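Local coordinates for anopheles gambiae adenosine kinase (Anopheles gambiae, PDB 3LOO), which phosphorylates adenosine to AMP with ATP as phosphate donor, as a member of the pfkB family of carbohydrate kinases, at residues A[286-291]-A[295-300]; A[241-246]-A[252-257]; A[179-184]-A[234-239]. All coordinates share one frame; numbering follows the deposited sequence.

Interaction 1 (A[286-291]-A[295-300])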
# COMPACT_ATOMS: atom_id res chain seq x y z
N VAL A 286 17.13 2.48 -2.95
CA VAL A 286 16.28 1.58 -2.20
C VAL A 286 17.20 0.67 -1.36
O VAL A 286 18.21 0.16 -1.87
CB VAL A 286 15.39 0.73 -3.14
CG1 VAL A 286 14.56 -0.23 -2.32
CG2 VAL A 286 14.47 1.65 -3.97
N LEU A 287 16.85 0.46 -0.09
CA LEU A 287 17.67 -0.36 0.80
C LEU A 287 17.02 -1.70 1.08
O LEU A 287 15.83 -1.76 1.39
CB LEU A 287 17.93 0.35 2.14
CG LEU A 287 18.32 1.82 2.12
CD1 LEU A 287 18.25 2.35 3.56
CD2 LEU A 287 19.72 2.01 1.46
N LEU A 288 17.80 -2.77 0.95
CA LEU A 288 17.36 -4.12 1.23
C LEU A 288 18.09 -4.64 2.45
O LEU A 288 19.34 -4.70 2.47
CB LEU A 288 17.64 -5.07 0.03
CG LEU A 288 17.58 -6.59 0.30
CD1 LEU A 288 16.20 -7.02 0.75
CD2 LEU A 288 18.01 -7.39 -0.96
N ILE A 289 17.32 -5.05 3.44
CA ILE A 289 17.87 -5.66 4.64
C ILE A 289 17.30 -7.07 4.79
O ILE A 289 16.08 -7.25 4.76
CB ILE A 289 17.53 -4.83 5.92
CG1 ILE A 289 17.93 -3.35 5.76
CG2 ILE A 289 18.21 -5.46 7.16
CD1 ILE A 289 16.78 -2.39 5.35
N GLU A 290 18.19 -8.06 4.94
CA GLU A 290 17.78 -9.42 5.20
C GLU A 290 18.23 -9.84 6.57
O GLU A 290 19.38 -9.63 6.94
CB GLU A 290 18.39 -10.42 4.18
CG GLU A 290 17.83 -11.86 4.40
CD GLU A 290 18.45 -12.91 3.47
OE1 GLU A 290 19.68 -13.18 3.57
OE2 GLU A 290 17.70 -13.48 2.66
N ALA A 291 17.34 -10.48 7.31
CA ALA A 291 17.71 -11.01 8.60
C ALA A 291 18.92 -11.95 8.43
O ALA A 291 19.05 -12.64 7.40
CB ALA A 291 16.55 -11.75 9.21
N ASN A 295 24.83 -6.49 6.49
CA ASN A 295 25.30 -5.79 5.32
C ASN A 295 24.10 -5.38 4.48
O ASN A 295 23.56 -6.18 3.73
CB ASN A 295 26.25 -6.70 4.53
CG ASN A 295 26.71 -6.08 3.23
OD1 ASN A 295 26.88 -4.87 3.12
ND2 ASN A 295 26.93 -6.93 2.21
N VAL A 296 23.69 -4.13 4.61
CA VAL A 296 22.53 -3.63 3.86
C VAL A 296 22.89 -3.37 2.40
O VAL A 296 23.86 -2.66 2.09
CB VAL A 296 21.94 -2.37 4.52
CG1 VAL A 296 20.71 -1.86 3.69
CG2 VAL A 296 21.55 -2.65 5.96
N ARG A 297 22.09 -3.92 1.49
CA ARG A 297 22.28 -3.75 0.06
C ARG A 297 21.47 -2.57 -0.47
O ARG A 297 20.37 -2.30 0.01
CB ARG A 297 21.94 -5.06 -0.67
CG ARG A 297 22.85 -6.20 -0.18
CD ARG A 297 22.42 -7.55 -0.69
NE ARG A 297 22.52 -7.62 -2.15
CZ ARG A 297 21.94 -8.57 -2.88
NH1 ARG A 297 21.21 -9.52 -2.30
NH2 ARG A 297 22.07 -8.55 -4.20
N GLU A 298 22.03 -1.88 -1.45
CA GLU A 298 21.43 -0.69 -2.03
C GLU A 298 21.14 -0.88 -3.48
O GLU A 298 21.94 -1.48 -4.19
CB GLU A 298 22.40 0.47 -1.95
CG GLU A 298 22.80 0.82 -0.57
CD GLU A 298 23.86 1.88 -0.55
OE1 GLU A 298 24.06 2.58 -1.57
OE2 GLU A 298 24.50 2.01 0.51
N PHE A 299 20.01 -0.33 -3.91
CA PHE A 299 19.65 -0.27 -5.31
C PHE A 299 19.46 1.18 -5.75
O PHE A 299 18.40 1.77 -5.51
CB PHE A 299 18.38 -1.10 -5.53
CG PHE A 299 18.56 -2.55 -5.22
CD1 PHE A 299 18.54 -3.01 -3.90
CD2 PHE A 299 18.79 -3.47 -6.24
CE1 PHE A 299 18.75 -4.36 -3.61
CE2 PHE A 299 18.98 -4.82 -5.95
CZ PHE A 299 18.95 -5.27 -4.63
N PRO A 300 20.48 1.76 -6.40
CA PRO A 300 20.42 3.16 -6.82
C PRO A 300 19.25 3.42 -7.75
O PRO A 300 18.85 2.53 -8.47
CB PRO A 300 21.75 3.36 -7.60
CG PRO A 300 22.64 2.26 -7.11
CD PRO A 300 21.73 1.10 -6.83
O HOH W 1 20.85 -7.35 3.28

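Interaction 2 (A[241-246]-A[252-257])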
# COMPACT_ATOMS: atom_id res chain seq x y z
N GLU A 241 8.70 6.59 7.50
CA GLU A 241 7.94 5.59 8.22
C GLU A 241 8.84 4.73 9.05
O GLU A 241 8.48 4.33 10.18
CB GLU A 241 7.14 4.72 7.21
CG GLU A 241 5.95 5.51 6.64
CD GLU A 241 5.65 5.25 5.16
OE1 GLU A 241 6.01 4.19 4.59
OE2 GLU A 241 5.00 6.14 4.56
N ALA A 242 10.01 4.41 8.50
CA ALA A 242 11.01 3.67 9.26
C ALA A 242 11.50 4.44 10.53
O ALA A 242 11.59 3.86 11.64
CB ALA A 242 12.18 3.26 8.34
N ILE A 243 11.79 5.72 10.37
CA ILE A 243 12.13 6.61 11.52
C ILE A 243 10.97 6.72 12.51
O ILE A 243 11.16 6.57 13.73
CB ILE A 243 12.62 7.99 10.98
CG1 ILE A 243 13.96 7.76 10.29
CG2 ILE A 243 12.64 9.10 12.11
CD1 ILE A 243 14.39 8.91 9.31
N ALA A 244 9.75 6.91 12.00
CA ALA A 244 8.59 6.93 12.86
C ALA A 244 8.47 5.63 13.67
O ALA A 244 8.20 5.66 14.89
CB ALA A 244 7.31 7.20 12.01
N LEU A 245 8.71 4.49 13.04
CA LEU A 245 8.65 3.22 13.75
C LEU A 245 9.73 3.12 14.86
O LEU A 245 9.45 2.68 15.98
CB LEU A 245 8.79 2.03 12.78
CG LEU A 245 8.76 0.62 13.38
CD1 LEU A 245 8.50 -0.41 12.31
CD2 LEU A 245 10.12 0.28 13.98
N ALA A 246 10.94 3.51 14.51
CA ALA A 246 12.09 3.54 15.40
C ALA A 246 11.83 4.38 16.67
O ALA A 246 12.18 3.95 17.77
CB ALA A 246 13.31 4.07 14.67
N GLY A 252 16.27 4.67 19.46
CA GLY A 252 17.24 5.72 19.73
C GLY A 252 18.14 6.03 18.55
O GLY A 252 19.27 6.49 18.73
N THR A 253 17.66 5.78 17.34
CA THR A 253 18.47 6.08 16.15
C THR A 253 17.61 6.51 14.99
O THR A 253 16.45 6.12 14.89
CB THR A 253 19.33 4.83 15.73
OG1 THR A 253 20.11 5.15 14.59
CG2 THR A 253 18.44 3.62 15.40
N GLU A 254 18.19 7.30 14.10
CA GLU A 254 17.53 7.66 12.86
C GLU A 254 18.24 7.09 11.64
O GLU A 254 17.85 7.38 10.52
CB GLU A 254 17.34 9.18 12.75
CG GLU A 254 16.19 9.61 13.58
CD GLU A 254 15.90 11.08 13.54
OE1 GLU A 254 16.52 11.80 12.72
OE2 GLU A 254 15.03 11.51 14.32
N ASP A 255 19.26 6.27 11.90
CA ASP A 255 20.04 5.55 10.89
C ASP A 255 19.18 4.43 10.30
O ASP A 255 18.80 3.47 10.99
CB ASP A 255 21.31 5.00 11.57
CG ASP A 255 22.22 4.20 10.62
OD1 ASP A 255 21.75 3.53 9.68
OD2 ASP A 255 23.44 4.20 10.88
N LEU A 256 18.87 4.57 9.02
CA LEU A 256 17.92 3.67 8.37
C LEU A 256 18.45 2.25 8.28
O LEU A 256 17.68 1.29 8.41
CB LEU A 256 17.59 4.17 6.97
CG LEU A 256 16.78 5.45 6.89
CD1 LEU A 256 16.70 5.82 5.43
CD2 LEU A 256 15.39 5.27 7.51
N ARG A 257 19.76 2.10 8.05
CA ARG A 257 20.35 0.76 7.96
C ARG A 257 20.20 0.02 9.29
O ARG A 257 19.78 -1.12 9.33
CB ARG A 257 21.83 0.84 7.51
CG ARG A 257 21.97 1.32 6.05
CD ARG A 257 23.38 1.72 5.71
NE ARG A 257 23.46 2.10 4.29
CZ ARG A 257 22.97 3.24 3.79
NH1 ARG A 257 22.34 4.11 4.56
NH2 ARG A 257 23.10 3.50 2.49

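Interaction 3 (A[179-184]-A[234-239]). With B4P (bis(adenosine)-5'-tetraphosphate), chain D.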
# COMPACT_ATOMS: atom_id res chain seq x y z
N PHE A 179 0.44 -15.89 -1.78
CA PHE A 179 1.09 -14.63 -1.34
C PHE A 179 0.00 -13.69 -0.81
O PHE A 179 -1.10 -13.61 -1.40
CB PHE A 179 1.78 -13.90 -2.50
CG PHE A 179 2.84 -14.72 -3.21
CD1 PHE A 179 4.16 -14.73 -2.74
CD2 PHE A 179 2.50 -15.46 -4.35
CE1 PHE A 179 5.12 -15.51 -3.39
CE2 PHE A 179 3.46 -16.22 -5.01
CZ PHE A 179 4.78 -16.25 -4.53
N PHE A 180 0.33 -12.95 0.25
CA PHE A 180 -0.63 -12.04 0.89
C PHE A 180 0.05 -10.70 1.11
O PHE A 180 1.23 -10.66 1.51
CB PHE A 180 -1.15 -12.59 2.23
CG PHE A 180 -1.90 -13.88 2.11
CD1 PHE A 180 -3.26 -13.89 1.81
CD2 PHE A 180 -1.24 -15.11 2.26
CE1 PHE A 180 -3.97 -15.08 1.70
CE2 PHE A 180 -1.92 -16.34 2.13
CZ PHE A 180 -3.30 -16.32 1.84
N TYR A 181 -0.68 -9.63 0.84
CA TYR A 181 -0.16 -8.27 0.99
C TYR A 181 -1.22 -7.41 1.66
O TYR A 181 -2.37 -7.35 1.20
CB TYR A 181 0.28 -7.67 -0.35
CG TYR A 181 0.82 -6.28 -0.24
CD1 TYR A 181 1.88 -5.98 0.66
CD2 TYR A 181 0.28 -5.23 -0.99
CE1 TYR A 181 2.38 -4.65 0.78
CE2 TYR A 181 0.75 -3.93 -0.88
CZ TYR A 181 1.81 -3.64 0.00
OH TYR A 181 2.29 -2.36 0.10
N VAL A 182 -0.82 -6.71 2.72
CA VAL A 182 -1.73 -5.84 3.47
C VAL A 182 -1.03 -4.52 3.76
O VAL A 182 0.16 -4.51 3.98
CB VAL A 182 -2.19 -6.49 4.78
CG1 VAL A 182 -3.19 -5.59 5.51
CG2 VAL A 182 -2.91 -7.85 4.51
N SER A 183 -1.75 -3.40 3.72
CA SER A 183 -1.10 -2.11 4.06
C SER A 183 -1.27 -1.86 5.56
O SER A 183 -2.23 -2.35 6.16
CB SER A 183 -1.74 -0.95 3.30
OG SER A 183 -3.14 -0.93 3.59
N GLY A 184 -0.37 -1.08 6.15
CA GLY A 184 -0.65 -0.57 7.52
C GLY A 184 -1.93 0.26 7.58
O GLY A 184 -2.63 0.26 8.60
N VAL A 234 7.94 -9.96 4.59
CA VAL A 234 8.50 -8.77 3.90
C VAL A 234 7.78 -7.52 4.44
O VAL A 234 6.54 -7.45 4.45
CB VAL A 234 8.35 -8.82 2.34
CG1 VAL A 234 9.11 -7.65 1.69
CG2 VAL A 234 8.86 -10.17 1.69
N LEU A 235 8.57 -6.54 4.89
CA LEU A 235 8.04 -5.24 5.29
C LEU A 235 8.60 -4.15 4.34
O LEU A 235 9.81 -4.04 4.18
CB LEU A 235 8.47 -4.93 6.72
CG LEU A 235 8.08 -3.53 7.24
CD1 LEU A 235 6.58 -3.34 7.16
CD2 LEU A 235 8.62 -3.21 8.69
N PHE A 236 7.72 -3.40 3.70
CA PHE A 236 8.08 -2.24 2.89
C PHE A 236 7.76 -0.98 3.69
O PHE A 236 6.84 -0.97 4.53
CB PHE A 236 7.22 -2.20 1.62
CG PHE A 236 7.28 -3.45 0.76
CD1 PHE A 236 8.27 -3.59 -0.20
CD2 PHE A 236 6.30 -4.45 0.89
CE1 PHE A 236 8.30 -4.75 -1.05
CE2 PHE A 236 6.34 -5.61 0.08
CZ PHE A 236 7.33 -5.75 -0.90
N GLY A 237 8.50 0.10 3.41
CA GLY A 237 8.15 1.42 3.97
C GLY A 237 9.11 2.46 3.44
O GLY A 237 10.14 2.12 2.86
N ASN A 238 8.77 3.73 3.62
CA ASN A 238 9.73 4.75 3.22
C ASN A 238 10.58 5.19 4.43
O ASN A 238 10.43 4.68 5.55
CB ASN A 238 9.05 5.91 2.46
CG ASN A 238 8.19 6.80 3.36
OD1 ASN A 238 8.31 6.77 4.57
ND2 ASN A 238 7.27 7.55 2.75
N GLU A 239 11.49 6.12 4.22
CA GLU A 239 12.45 6.46 5.26
C GLU A 239 11.76 7.10 6.46
O GLU A 239 12.13 6.85 7.59
CB GLU A 239 13.53 7.38 4.69
CG GLU A 239 13.13 8.82 4.52
CD GLU A 239 12.84 9.15 3.08
OE1 GLU A 239 11.87 8.60 2.51
OE2 GLU A 239 13.63 9.96 2.52
PA B4P D . 1.92 8.72 -2.05
O1A B4P D . 1.84 9.40 -3.41
O2A B4P D . 1.89 9.62 -0.81
O3A B4P D . 3.38 8.05 -2.00
PB B4P D . 3.56 6.48 -1.77
O1B B4P D . 3.07 5.67 -2.97
O2B B4P D . 3.17 6.05 -0.36
O3B B4P D . 5.18 6.79 -1.95
PG B4P D . 6.36 6.54 -0.88
O1G B4P D . 6.66 7.75 -0.07
O2G B4P D . 5.96 5.31 -0.08
O3G B4P D . 7.63 6.15 -1.78
PD B4P D . 8.99 6.96 -2.09
O1D B4P D . 8.65 8.40 -2.24
O2D B4P D . 10.12 6.53 -1.20
O5E B4P D . 0.82 7.53 -1.94
C5E B4P D . -0.42 7.93 -2.47
C4E B4P D . -1.54 6.95 -2.24
O4E B4P D . -1.77 6.69 -0.86
C3E B4P D . -2.81 7.59 -2.73
O3E B4P D . -3.10 6.94 -3.98
C2E B4P D . -3.86 7.23 -1.68
O2E B4P D . -5.06 6.64 -2.19
C1E B4P D . -3.11 6.28 -0.72
N9A B4P D . -3.57 6.50 0.66
C8A B4P D . -3.42 7.60 1.44
N7A B4P D . -4.01 7.36 2.65
C5A B4P D . -4.57 6.11 2.62
C6A B4P D . -5.29 5.32 3.53
N6A B4P D . -5.64 5.75 4.78
N1A B4P D . -5.70 4.09 3.14
C2A B4P D . -5.39 3.59 1.92
N3A B4P D . -4.70 4.32 1.04
C4A B4P D . -4.27 5.57 1.36
O5F B4P D . 9.25 6.40 -3.57
C5F B4P D . 9.15 5.02 -3.88
C4F B4P D . 9.92 4.81 -5.19
O4F B4P D . 9.54 5.78 -6.19
C3F B4P D . 11.40 5.08 -5.00
O3F B4P D . 12.02 3.94 -4.41
C2F B4P D . 11.86 5.37 -6.41
O2F B4P D . 12.10 4.14 -7.13
C1F B4P D . 10.66 6.14 -7.01
N9B B4P D . 10.94 7.60 -6.82
C8B B4P D . 10.40 8.39 -5.86
N7B B4P D . 10.87 9.66 -5.97
C5B B4P D . 11.73 9.71 -7.01
C6B B4P D . 12.52 10.69 -7.59
N6B B4P D . 12.50 11.95 -7.08
N1B B4P D . 13.30 10.39 -8.68
C2B B4P D . 13.32 9.13 -9.19
N3B B4P D . 12.58 8.13 -8.65
C4B B4P D . 11.78 8.35 -7.56

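Interaction 1 (A[286-291]-A[295-300])
V286, L287 and L288 pair in antiparallel register with F299, E298 and R297 as the two arms of a β hairpin, the axes of strands 286-290 and 297-299 approaching to 4.7 Å at 152°. V286 and F299 form a hydrogen-bonded pair through both backbone N-H groups, F299 N reaching V286 O at 2.8 Å. The L288-R297 pair is likewise held by two N-H...O bonds, R297 N to L288 O and L288 N to R297 O, the latter nearly straight at 175°. Between them L287 and E298 make the non-hydrogen-bonded pair. Beyond the last direct pair, one water joins E290 N and N295 O and also donates to L288 O, which already accepts R297 N.

V286, L288, R297 and F299 share one face. F299 CE1 meets L288 CB at 3.9 Å, and V286 O lies in the plane of the ring at its edge. L288 and R297 run side by side; the bend of the arginine at chi3 (63°) brings NH1 to 4.1 Å from L288 CD2. On the other face L287 lies alongside E298, CD2 against CG. Past the last pair, V296 crosses I289, its CG2 3.7 Å from I289 CG1 and its CG1 also in contact.

The hairpin closes one margin of the mixed sheet: strand 297-299 is outermost, and strand 284-290 is hydrogen-bonded on its other side to strand 276-281. Helix 333-350 packs on V286 and F299 through I341, and V286 also touches the bound bis(adenosine)-5'-tetraphosphate. Helix 256-264 lies against L287, I289 and V296, and its R257 pairs with the carboxylate of E298.

Interaction 2 (A[241-246]-A[252-257])
The connection between helices 239-248 and 256-264 folds back on A242, I243 and A246 of the earlier helix, which receive the incoming segment 252-257 along one side. I243 is the central side chain of this packing, touching both E254 and L256. The first torsion sets CG2 anti to the backbone N and CG1 anti to the carbonyl carbon (chi1 -67°). I243 CG2 consequently lies against the aliphatic part of E254, 3.9 Å from its CG. CG1 and CD1 of I243 lie over E254 O, with CG1 also 4.0 Å from L256 CD2. Both I243 pairings are slanted crossings of side chains, and the glutamate chain extends beyond CG, its carboxylate making a long, weak ion pair with K247.

These helices belong to the α/β architecture of the pfkB family, in which helices flank a large central sheet; A242 and L256 also reach strand 276-281, through I279 and Q281 respectively. L256 CD2 touches A242 CB at 3.9 Å, and one methyl thus bridges two successive residues of helix 239-248. One helical turn beyond A242, A246 CB sits 3.8 Å from T253 O, bringing a small side chain against the approaching backbone.

Two local motifs shape that approach. T253 OG1 accepts the backbone N-H of D255 at 3.0 Å in an ST turn, and D255 then occupies the N-cap of helix 256-264, with OD1 capping the backbone N of E258. A246 and T253 both touch I259 farther along that helix, while L256 and R257 touch L287 of strand 284-290.

Interaction 3 (A[179-184]-A[234-239])
Y181 reaches F236 from CB outward over the intervening strand 207-211, Y181 CA and V234 CA, the nearest pair, being 9.1 Å apart. With CG anti to the backbone N (chi1 -180°), the ring extends until Y181 CE1 stands 3.9 Å from F236 CD2 and 4.1 Å from F236 CE2. The planes are almost perpendicular, at 89°, but the rings meet obliquely with centroids 6.0 Å apart. At the tip, the hydroxyl of buried Y181 is hydrogen-bonded to N211 ND2.

N211 ends strand 207-211, the parallel strand that separates 179-183 from 234-238 in the central sheet of this α/β kinase. The aromatic pair therefore spans an intervening strand on one face of the sheet, covered by helix 315-328, whose V320 touches the side chains of both and whose F323 packs edge-to-face with F236. V234 CG1 lies 3.6 Å above the plane of the F236 ring, offset toward its rim.

Two residues beyond F236, N238 turns to the ligand: ND2 donates to phosphate oxygen O1G of bis(adenosine)-5'-tetraphosphate at 2.9 Å and 166°. Its OD1 accepts from E241 N, an N-cap bond that fixes the amide at the start of helix 239-248.

How the interactions relate
Interactions 1 and 3 belong to the same nine-stranded sheet but to different depths: interaction 3 is an interior aromatic contact between next-but-one strands, interaction 1 a backbone-bonded hairpin at the sheet margin, covered by a helix on each face, with R297 and E298 exposed. Interaction 2 is partly buried, made by small and aliphatic side chains against a loop backbone and a glutamate chain, with its polar bonds kept within segment 252-257 and the helix it starts. Interaction 2 touches both others: L256 CB packs on L287 CD1 of interaction 1 at 3.9 Å, and L256 CD1 on E239 CB of interaction 3 at 3.6 Å. Interactions 1 and 3 remain about 7 Å apart at their nearest atoms.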